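Local coordinates for substrate-binding protein (Synechococcus sp., PDB 6WPN) that probably binds an oligosaccharide or related sugar in the periplasm as the substrate-binding component of a transport system, at residues Y171-F185 / I250-A262. Numbering follows the deposited sequence.
Sequences YARSIRERTGRYGLF and IELYQSGELALLA
Glu257 and Arg181 bury the most surface here, and a salt bridge joins them: Arg181 NE lies 2.6 Å from Glu257 OE2. The carboxylate oxygen sits over one face of the guanidinium, the two planes 27° apart, so the pairing is not the coplanar, two-pronged kind. Both chains are bent at chi2 (63° in Arg181, -69° in Glu257); the bend in Glu257 turns its carboxylate toward Arg181, where OE1 lies 3.2 Å from Arg181 CG. Arg181 NH1 also donates, in the guanidinium plane, to Thr179 O, which helps to hold the group's rotation. A leucine in place of Arg181 would probably leave the Glu257 carboxylate without its charge partner and Thr179 O without this donor.

Beside the ion pair the backbones meet in a single beta bridge between Tyr182 and Leu258. Tyr182 N donates almost straight to Glu257 O (3.3 Å), and Ala259 N to Tyr182 O (2.9 Å). Farther along, Ala259 CB and Leu260 CB lie against Tyr171 OH, a hydroxyl that itself donates to Gly183 O at 2.8 Å. Leu258 brings CD2 to 3.8 Å from Phe185 CB, while Leu252 CD1 reaches Phe185 CD2 at 3.7 Å.

The contact thus ties the chain leaving helix 168-179 to the Schellman-terminated end of helix 246-254 and the loop into strand 260-263. Leu152 of helix 150-155 packs on Ala259, and Leu153 of the same helix on Tyr171 and Ile175; backbone bonds from Ala259 and Leu261 join strand 137-149.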
ATOM      1  N   TYR A 171      19.664  -5.793 -14.405  1.00 37.47           N
ATOM      2  CA  TYR A 171      18.888  -7.008 -14.180  1.00 35.44           C
ATOM      3  C   TYR A 171      17.804  -7.176 -15.235  1.00 42.25           C
ATOM      4  O   TYR A 171      17.650  -8.256 -15.818  1.00 37.58           O
ATOM      5  CB  TYR A 171      18.283  -6.971 -12.775  1.00 39.02           C
ATOM      6  CG  TYR A 171      16.984  -7.732 -12.602  1.00 38.54           C
ATOM      7  CD1 TYR A 171      16.970  -9.116 -12.484  1.00 44.12           C
ATOM      8  CD2 TYR A 171      15.773  -7.056 -12.515  1.00 42.99           C
ATOM      9  CE1 TYR A 171      15.782  -9.806 -12.310  1.00 37.17           C
ATOM     10  CE2 TYR A 171      14.585  -7.735 -12.342  1.00 37.96           C
ATOM     11  CZ  TYR A 171      14.596  -9.110 -12.237  1.00 37.73           C
ATOM     12  OH  TYR A 171      13.403  -9.784 -12.068  1.00 45.63           O
ATOM     13  N   ALA A 172      17.036  -6.109 -15.490  1.00 35.23           N
ATOM     14  CA  ALA A 172      15.930  -6.184 -16.440  1.00 34.95           C
ATOM     15  C   ALA A 172      16.420  -6.546 -17.836  1.00 38.36           C
ATOM     16  O   ALA A 172      15.763  -7.311 -18.552  1.00 39.67           O
ATOM     17  CB  ALA A 172      15.164  -4.859 -16.466  1.00 28.90           C
ATOM     18  N   ARG A 173      17.558  -5.988 -18.249  1.00 39.33           N
ATOM     19  CA  ARG A 173      18.118  -6.332 -19.551  1.00 45.15           C
ATOM     20  C   ARG A 173      18.437  -7.820 -19.636  1.00 51.62           C
ATOM     21  O   ARG A 173      18.098  -8.480 -20.625  1.00 49.45           O
ATOM     22  CB  ARG A 173      19.366  -5.491 -19.829  1.00 54.23           C
ATOM     23  CG  ARG A 173      19.059  -4.024 -20.049  1.00 63.45           C
ATOM     24  CD  ARG A 173      20.234  -3.269 -20.635  1.00 66.53           C
ATOM     25  NE  ARG A 173      21.117  -2.732 -19.604  1.00 70.76           N
ATOM     26  CZ  ARG A 173      21.037  -1.493 -19.130  1.00 64.16           C
ATOM     27  NH1 ARG A 173      20.112  -0.664 -19.596  1.00 55.96           N
ATOM     28  NH2 ARG A 173      21.879  -1.086 -18.190  1.00 59.33           N
ATOM     29  N   SER A 174      19.073  -8.370 -18.594  1.00 45.41           N
ATOM     30  CA  SER A 174      19.446  -9.783 -18.624  1.00 48.10           C
ATOM     31  C   SER A 174      18.220 -10.676 -18.753  1.00 45.05           C
ATOM     32  O   SER A 174      18.253 -11.690 -19.462  1.00 54.20           O
ATOM     33  CB  SER A 174      20.239 -10.152 -17.368  1.00 47.16           C
ATOM     34  OG  SER A 174      21.561  -9.643 -17.425  1.00 50.96           O
ATOM     35  N   ILE A 175      17.118 -10.304 -18.099  1.00 41.58           N
ATOM     36  CA  ILE A 175      15.895 -11.088 -18.226  1.00 47.87           C
ATOM     37  C   ILE A 175      15.301 -10.930 -19.622  1.00 50.45           C
ATOM     38  O   ILE A 175      14.863 -11.910 -20.238  1.00 48.29           O
ATOM     39  CB  ILE A 175      14.884 -10.681 -17.139  1.00 49.00           C
ATOM     40  CG1 ILE A 175      15.477 -10.857 -15.735  1.00 47.59           C
ATOM     41  CG2 ILE A 175      13.596 -11.480 -17.287  1.00 54.62           C
ATOM     42  CD1 ILE A 175      15.558 -12.288 -15.266  1.00 38.57           C
ATOM     43  N   ARG A 176      15.318  -9.707 -20.160  1.00 50.49           N
ATOM     44  CA  ARG A 176      14.661  -9.445 -21.437  1.00 44.31           C
ATOM     45  C   ARG A 176      15.338 -10.179 -22.580  1.00 48.78           C
ATOM     46  O   ARG A 176      14.666 -10.787 -23.418  1.00 60.43           O
ATOM     47  CB  ARG A 176      14.648  -7.944 -21.736  1.00 51.95           C
ATOM     48  CG  ARG A 176      13.412  -7.223 -21.265  1.00 59.45           C
ATOM     49  CD  ARG A 176      12.171  -7.954 -21.720  1.00 57.32           C
ATOM     50  NE  ARG A 176      11.715  -7.524 -23.034  1.00 67.52           N
ATOM     51  CZ  ARG A 176      10.831  -8.191 -23.769  1.00 65.45           C
ATOM     52  NH1 ARG A 176      10.317  -9.331 -23.322  1.00 61.30           N
ATOM     53  NH2 ARG A 176      10.460  -7.718 -24.951  1.00 66.82           N
ATOM     54  N   GLU A 177      16.665 -10.174 -22.608  1.00 54.79           N
ATOM     55  CA  GLU A 177      17.368 -10.675 -23.777  1.00 62.06           C
ATOM     56  C   GLU A 177      17.625 -12.171 -23.718  1.00 67.87           C
ATOM     57  O   GLU A 177      17.630 -12.827 -24.765  1.00 76.00           O
ATOM     58  CB  GLU A 177      18.692  -9.924 -23.945  1.00 69.66           C
ATOM     59  CG  GLU A 177      18.510  -8.426 -24.154  1.00 92.28           C
ATOM     60  CD  GLU A 177      19.826  -7.671 -24.250  1.00111.27           C
ATOM     61  OE1 GLU A 177      20.898  -8.306 -24.135  1.00117.24           O
ATOM     62  OE2 GLU A 177      19.787  -6.435 -24.440  1.00114.92           O
ATOM     63  N   ARG A 178      17.811 -12.736 -22.527  1.00 63.06           N
ATOM     64  CA  ARG A 178      18.122 -14.155 -22.438  1.00 65.40           C
ATOM     65  C   ARG A 178      16.891 -15.033 -22.260  1.00 56.47           C
ATOM     66  O   ARG A 178      16.938 -16.213 -22.625  1.00 63.16           O
ATOM     67  CB  ARG A 178      19.124 -14.413 -21.305  1.00 64.61           C
ATOM     68  CG  ARG A 178      20.439 -13.658 -21.486  1.00 66.78           C
ATOM     69  CD  ARG A 178      21.510 -14.076 -20.484  1.00 80.32           C
ATOM     70  NE  ARG A 178      22.083 -15.388 -20.797  1.00 91.55           N
ATOM     71  CZ  ARG A 178      23.138 -15.919 -20.180  1.00 88.87           C
ATOM     72  NH1 ARG A 178      23.751 -15.254 -19.209  1.00 92.51           N
ATOM     73  NH2 ARG A 178      23.586 -17.116 -20.534  1.00 82.51           N
ATOM     74  N   THR A 179      15.781 -14.489 -21.753  1.00 48.89           N
ATOM     75  CA  THR A 179      14.560 -15.264 -21.582  1.00 51.15           C
ATOM     76  C   THR A 179      13.377 -14.726 -22.361  1.00 61.53           C
ATOM     77  O   THR A 179      12.389 -15.454 -22.520  1.00 61.68           O
ATOM     78  CB  THR A 179      14.134 -15.314 -20.108  1.00 47.56           C
ATOM     79  OG1 THR A 179      13.591 -14.044 -19.742  1.00 55.18           O
ATOM     80  CG2 THR A 179      15.317 -15.606 -19.215  1.00 57.80           C
ATOM     81  N   GLY A 180      13.433 -13.482 -22.837  1.00 61.02           N
ATOM     82  CA  GLY A 180      12.300 -12.869 -23.485  1.00 44.58           C
ATOM     83  C   GLY A 180      11.207 -12.413 -22.552  1.00 49.47           C
ATOM     84  O   GLY A 180      10.309 -11.679 -22.986  1.00 51.63           O
ATOM     85  N   ARG A 181      11.267 -12.783 -21.279  1.00 55.85           N
ATOM     86  CA  ARG A 181      10.270 -12.374 -20.309  1.00 50.81           C
ATOM     87  C   ARG A 181      10.670 -11.030 -19.709  1.00 44.72           C
ATOM     88  O   ARG A 181      11.703 -10.452 -20.048  1.00 46.85           O
ATOM     89  CB  ARG A 181      10.110 -13.443 -19.227  1.00 60.63           C
ATOM     90  CG  ARG A 181       9.125 -14.555 -19.556  1.00 64.58           C
ATOM     91  CD  ARG A 181       9.537 -15.369 -20.767  1.00 82.18           C
ATOM     92  NE  ARG A 181       8.609 -16.460 -21.034  1.00 97.88           N
ATOM     93  CZ  ARG A 181       8.695 -17.288 -22.073  1.00111.25           C
ATOM     94  NH1 ARG A 181       9.665 -17.134 -22.968  1.00115.24           N
ATOM     95  NH2 ARG A 181       7.808 -18.263 -22.221  1.00116.35           N
ATOM     96  N   TYR A 182       9.840 -10.515 -18.813  1.00 46.55           N
ATOM     97  CA  TYR A 182      10.043  -9.195 -18.235  1.00 47.03           C
ATOM     98  C   TYR A 182      10.538  -9.293 -16.798  1.00 45.39           C
ATOM     99  O   TYR A 182      10.097 -10.157 -16.033  1.00 43.28           O
ATOM    100  CB  TYR A 182       8.744  -8.384 -18.320  1.00 42.11           C
ATOM    101  CG  TYR A 182       8.421  -8.002 -19.747  1.00 41.60           C
ATOM    102  CD1 TYR A 182       9.018  -6.897 -20.340  1.00 45.14           C
ATOM    103  CD2 TYR A 182       7.563  -8.780 -20.520  1.00 36.53           C
ATOM    104  CE1 TYR A 182       8.743  -6.555 -21.653  1.00 44.92           C
ATOM    105  CE2 TYR A 182       7.282  -8.446 -21.837  1.00 32.39           C
ATOM    106  CZ  TYR A 182       7.877  -7.333 -22.394  1.00 38.67           C
ATOM    107  OH  TYR A 182       7.613  -6.986 -23.698  1.00 56.48           O
ATOM    108  N   GLY A 183      11.445  -8.382 -16.433  1.00 44.86           N
ATOM    109  CA  GLY A 183      12.027  -8.408 -15.103  1.00 31.96           C
ATOM    110  C   GLY A 183      11.126  -7.858 -14.020  1.00 39.84           C
ATOM    111  O   GLY A 183      11.187  -8.317 -12.874  1.00 47.40           O
ATOM    112  N   LEU A 184      10.303  -6.862 -14.342  1.00 40.54           N
ATOM    113  CA  LEU A 184       9.423  -6.254 -13.351  1.00 45.00           C
ATOM    114  C   LEU A 184       8.268  -5.561 -14.064  1.00 43.19           C
ATOM    115  O   LEU A 184       8.245  -5.445 -15.292  1.00 40.33           O
ATOM    116  CB  LEU A 184      10.184  -5.272 -12.452  1.00 37.67           C
ATOM    117  CG  LEU A 184      10.563  -3.924 -13.062  1.00 46.20           C
ATOM    118  CD1 LEU A 184      10.952  -2.946 -11.963  1.00 37.72           C
ATOM    119  CD2 LEU A 184      11.698  -4.075 -14.083  1.00 47.32           C
ATOM    120  N   PHE A 185       7.305  -5.099 -13.267  1.00 46.80           N
ATOM    121  CA  PHE A 185       6.085  -4.486 -13.789  1.00 37.73           C
ATOM    122  C   PHE A 185       5.658  -3.418 -12.793  1.00 39.02           C
ATOM    123  O   PHE A 185       5.157  -3.750 -11.716  1.00 38.48           O
ATOM    124  CB  PHE A 185       4.981  -5.533 -13.969  1.00 31.96           C
ATOM    125  CG  PHE A 185       3.748  -5.023 -14.669  1.00 36.19           C
ATOM    126  CD1 PHE A 185       2.896  -4.113 -14.060  1.00 38.86           C
ATOM    127  CD2 PHE A 185       3.418  -5.496 -15.928  1.00 36.30           C
ATOM    128  CE1 PHE A 185       1.765  -3.659 -14.703  1.00 40.80           C
ATOM    129  CE2 PHE A 185       2.283  -5.049 -16.577  1.00 45.68           C
ATOM    130  CZ  PHE A 185       1.453  -4.127 -15.966  1.00 42.59           C
ATOM    131  N   ILE A 250       0.042  -9.345 -11.669  1.00 39.71           N
ATOM    132  CA  ILE A 250      -0.375 -10.602 -11.052  1.00 40.85           C
ATOM    133  C   ILE A 250      -0.554 -11.675 -12.114  1.00 40.55           C
ATOM    134  O   ILE A 250      -0.044 -12.795 -11.987  1.00 50.17           O
ATOM    135  CB  ILE A 250      -1.672 -10.379 -10.251  1.00 46.90           C
ATOM    136  CG1 ILE A 250      -1.368  -9.748  -8.888  1.00 44.38           C
ATOM    137  CG2 ILE A 250      -2.525 -11.641 -10.188  1.00 57.21           C
ATOM    138  CD1 ILE A 250      -2.591  -9.169  -8.201  1.00 49.77           C
ATOM    139  N   GLU A 251      -1.259 -11.332 -13.194  1.00 35.21           N
ATOM    140  CA  GLU A 251      -1.516 -12.289 -14.264  1.00 40.07           C
ATOM    141  C   GLU A 251      -0.227 -12.727 -14.950  1.00 37.35           C
ATOM    142  O   GLU A 251      -0.080 -13.896 -15.323  1.00 44.57           O
ATOM    143  CB  GLU A 251      -2.473 -11.671 -15.279  1.00 46.40           C
ATOM    144  CG  GLU A 251      -2.867 -12.594 -16.413  1.00 68.38           C
ATOM    145  CD  GLU A 251      -3.866 -11.947 -17.363  1.00 77.04           C
ATOM    146  OE1 GLU A 251      -3.600 -10.812 -17.814  1.00 76.65           O
ATOM    147  OE2 GLU A 251      -4.911 -12.571 -17.660  1.00 80.02           O
ATOM    148  N   LEU A 252       0.722 -11.806 -15.121  1.00 33.69           N
ATOM    149  CA  LEU A 252       1.954 -12.154 -15.818  1.00 38.17           C
ATOM    150  C   LEU A 252       2.829 -13.061 -14.964  1.00 43.41           C
ATOM    151  O   LEU A 252       3.475 -13.980 -15.484  1.00 44.26           O
ATOM    152  CB  LEU A 252       2.720 -10.889 -16.219  1.00 40.61           C
ATOM    153  CG  LEU A 252       2.170 -10.037 -17.370  1.00 40.86           C
ATOM    154  CD1 LEU A 252       3.021  -8.798 -17.555  1.00 39.25           C
ATOM    155  CD2 LEU A 252       2.096 -10.827 -18.674  1.00 37.37           C
ATOM    156  N   TYR A 253       2.863 -12.821 -13.652  1.00 42.57           N
ATOM    157  CA  TYR A 253       3.669 -13.667 -12.783  1.00 38.71           C
ATOM    158  C   TYR A 253       3.108 -15.085 -12.720  1.00 42.70           C
ATOM    159  O   TYR A 253       3.866 -16.062 -12.796  1.00 44.99           O
ATOM    160  CB  TYR A 253       3.766 -13.059 -11.384  1.00 28.29           C
ATOM    161  CG  TYR A 253       4.798 -13.746 -10.525  1.00 39.05           C
ATOM    162  CD1 TYR A 253       6.134 -13.369 -10.588  1.00 37.23           C
ATOM    163  CD2 TYR A 253       4.447 -14.774  -9.658  1.00 36.15           C
ATOM    164  CE1 TYR A 253       7.091 -13.991  -9.812  1.00 40.80           C
ATOM    165  CE2 TYR A 253       5.396 -15.401  -8.876  1.00 36.12           C
ATOM    166  CZ  TYR A 253       6.717 -15.008  -8.960  1.00 37.93           C
ATOM    167  OH  TYR A 253       7.670 -15.626  -8.192  1.00 42.98           O
ATOM    168  N   GLN A 254       1.785 -15.220 -12.596  1.00 42.96           N
ATOM    169  CA  GLN A 254       1.184 -16.548 -12.541  1.00 45.26           C
ATOM    170  C   GLN A 254       1.332 -17.302 -13.852  1.00 48.48           C
ATOM    171  O   GLN A 254       1.196 -18.529 -13.870  1.00 59.56           O
ATOM    172  CB  GLN A 254      -0.298 -16.448 -12.171  1.00 43.66           C
ATOM    173  CG  GLN A 254      -0.561 -15.873 -10.787  1.00 51.93           C
ATOM    174  CD  GLN A 254      -2.030 -15.900 -10.414  1.00 57.23           C
ATOM    175  OE1 GLN A 254      -2.891 -16.173 -11.251  1.00 58.70           O
ATOM    176  NE2 GLN A 254      -2.326 -15.610  -9.153  1.00 66.27           N
ATOM    177  N   SER A 255       1.616 -16.604 -14.945  1.00 47.67           N
ATOM    178  CA  SER A 255       1.864 -17.247 -16.224  1.00 43.70           C
ATOM    179  C   SER A 255       3.332 -17.577 -16.435  1.00 46.26           C
ATOM    180  O   SER A 255       3.677 -18.182 -17.457  1.00 43.08           O
ATOM    181  CB  SER A 255       1.378 -16.353 -17.369  1.00 38.13           C
ATOM    182  OG  SER A 255       0.013 -16.019 -17.208  1.00 53.38           O
ATOM    183  N   GLY A 256       4.201 -17.197 -15.503  1.00 46.07           N
ATOM    184  CA  GLY A 256       5.619 -17.392 -15.709  1.00 35.82           C
ATOM    185  C   GLY A 256       6.251 -16.395 -16.648  1.00 46.29           C
ATOM    186  O   GLY A 256       7.322 -16.672 -17.195  1.00 55.64           O
ATOM    187  N   GLU A 257       5.617 -15.242 -16.864  1.00 54.23           N
ATOM    188  CA  GLU A 257       6.121 -14.225 -17.775  1.00 51.74           C
ATOM    189  C   GLU A 257       6.732 -13.028 -17.059  1.00 53.95           C
ATOM    190  O   GLU A 257       7.186 -12.091 -17.725  1.00 47.22           O
ATOM    191  CB  GLU A 257       5.002 -13.756 -18.712  1.00 57.59           C
ATOM    192  CG  GLU A 257       4.713 -14.719 -19.853  1.00 76.76           C
ATOM    193  CD  GLU A 257       5.841 -14.774 -20.872  1.00 99.28           C
ATOM    194  OE1 GLU A 257       6.459 -13.716 -21.134  1.00106.80           O
ATOM    195  OE2 GLU A 257       6.114 -15.874 -21.408  1.00102.83           O
ATOM    196  N   LEU A 258       6.755 -13.035 -15.727  1.00 50.25           N
ATOM    197  CA  LEU A 258       7.302 -11.941 -14.932  1.00 33.75           C
ATOM    198  C   LEU A 258       8.263 -12.521 -13.904  1.00 40.82           C
ATOM    199  O   LEU A 258       7.877 -13.386 -13.112  1.00 43.77           O
ATOM    200  CB  LEU A 258       6.177 -11.154 -14.249  1.00 31.72           C
ATOM    201  CG  LEU A 258       6.539  -9.868 -13.502  1.00 36.03           C
ATOM    202  CD1 LEU A 258       7.254  -8.910 -14.431  1.00 36.90           C
ATOM    203  CD2 LEU A 258       5.291  -9.213 -12.921  1.00 32.21           C
ATOM    204  N   ALA A 259       9.510 -12.040 -13.907  1.00 42.08           N
ATOM    205  CA  ALA A 259      10.525 -12.608 -13.025  1.00 40.21           C
ATOM    206  C   ALA A 259      10.385 -12.110 -11.592  1.00 38.96           C
ATOM    207  O   ALA A 259      10.669 -12.860 -10.653  1.00 40.40           O
ATOM    208  CB  ALA A 259      11.926 -12.291 -13.551  1.00 37.17           C
ATOM    209  N   LEU A 260       9.961 -10.865 -11.396  1.00 35.60           N
ATOM    210  CA  LEU A 260       9.807 -10.306 -10.059  1.00 36.82           C
ATOM    211  C   LEU A 260       8.441  -9.644  -9.957  1.00 45.85           C
ATOM    212  O   LEU A 260       8.073  -8.840 -10.815  1.00 51.45           O
ATOM    213  CB  LEU A 260      10.919  -9.296  -9.743  1.00 35.14           C
ATOM    214  CG  LEU A 260      10.983  -8.711  -8.324  1.00 34.90           C
ATOM    215  CD1 LEU A 260      12.411  -8.328  -7.963  1.00 30.88           C
ATOM    216  CD2 LEU A 260      10.080  -7.497  -8.182  1.00 39.19           C
ATOM    217  N   LEU A 261       7.717  -9.956  -8.887  1.00 44.09           N
ATOM    218  CA  LEU A 261       6.399  -9.396  -8.618  1.00 38.59           C
ATOM    219  C   LEU A 261       6.416  -8.771  -7.232  1.00 39.02           C
ATOM    220  O   LEU A 261       6.687  -9.460  -6.244  1.00 41.22           O
ATOM    221  CB  LEU A 261       5.319 -10.480  -8.709  1.00 29.96           C
ATOM    222  CG  LEU A 261       3.891 -10.088  -8.325  1.00 38.21           C
ATOM    223  CD1 LEU A 261       3.256  -9.172  -9.366  1.00 27.82           C
ATOM    224  CD2 LEU A 261       3.043 -11.329  -8.106  1.00 31.43           C
ATOM    225  N   ALA A 262       6.141  -7.474  -7.152  1.00 44.40           N
ATOM    226  CA  ALA A 262       6.073  -6.793  -5.859  1.00 45.46           C
ATOM    227  C   ALA A 262       4.738  -7.132  -5.209  1.00 42.08           C
ATOM    228  O   ALA A 262       3.695  -6.609  -5.601  1.00 44.76           O
ATOM    229  CB  ALA A 262       6.243  -5.287  -6.032  1.00 35.48           C
TER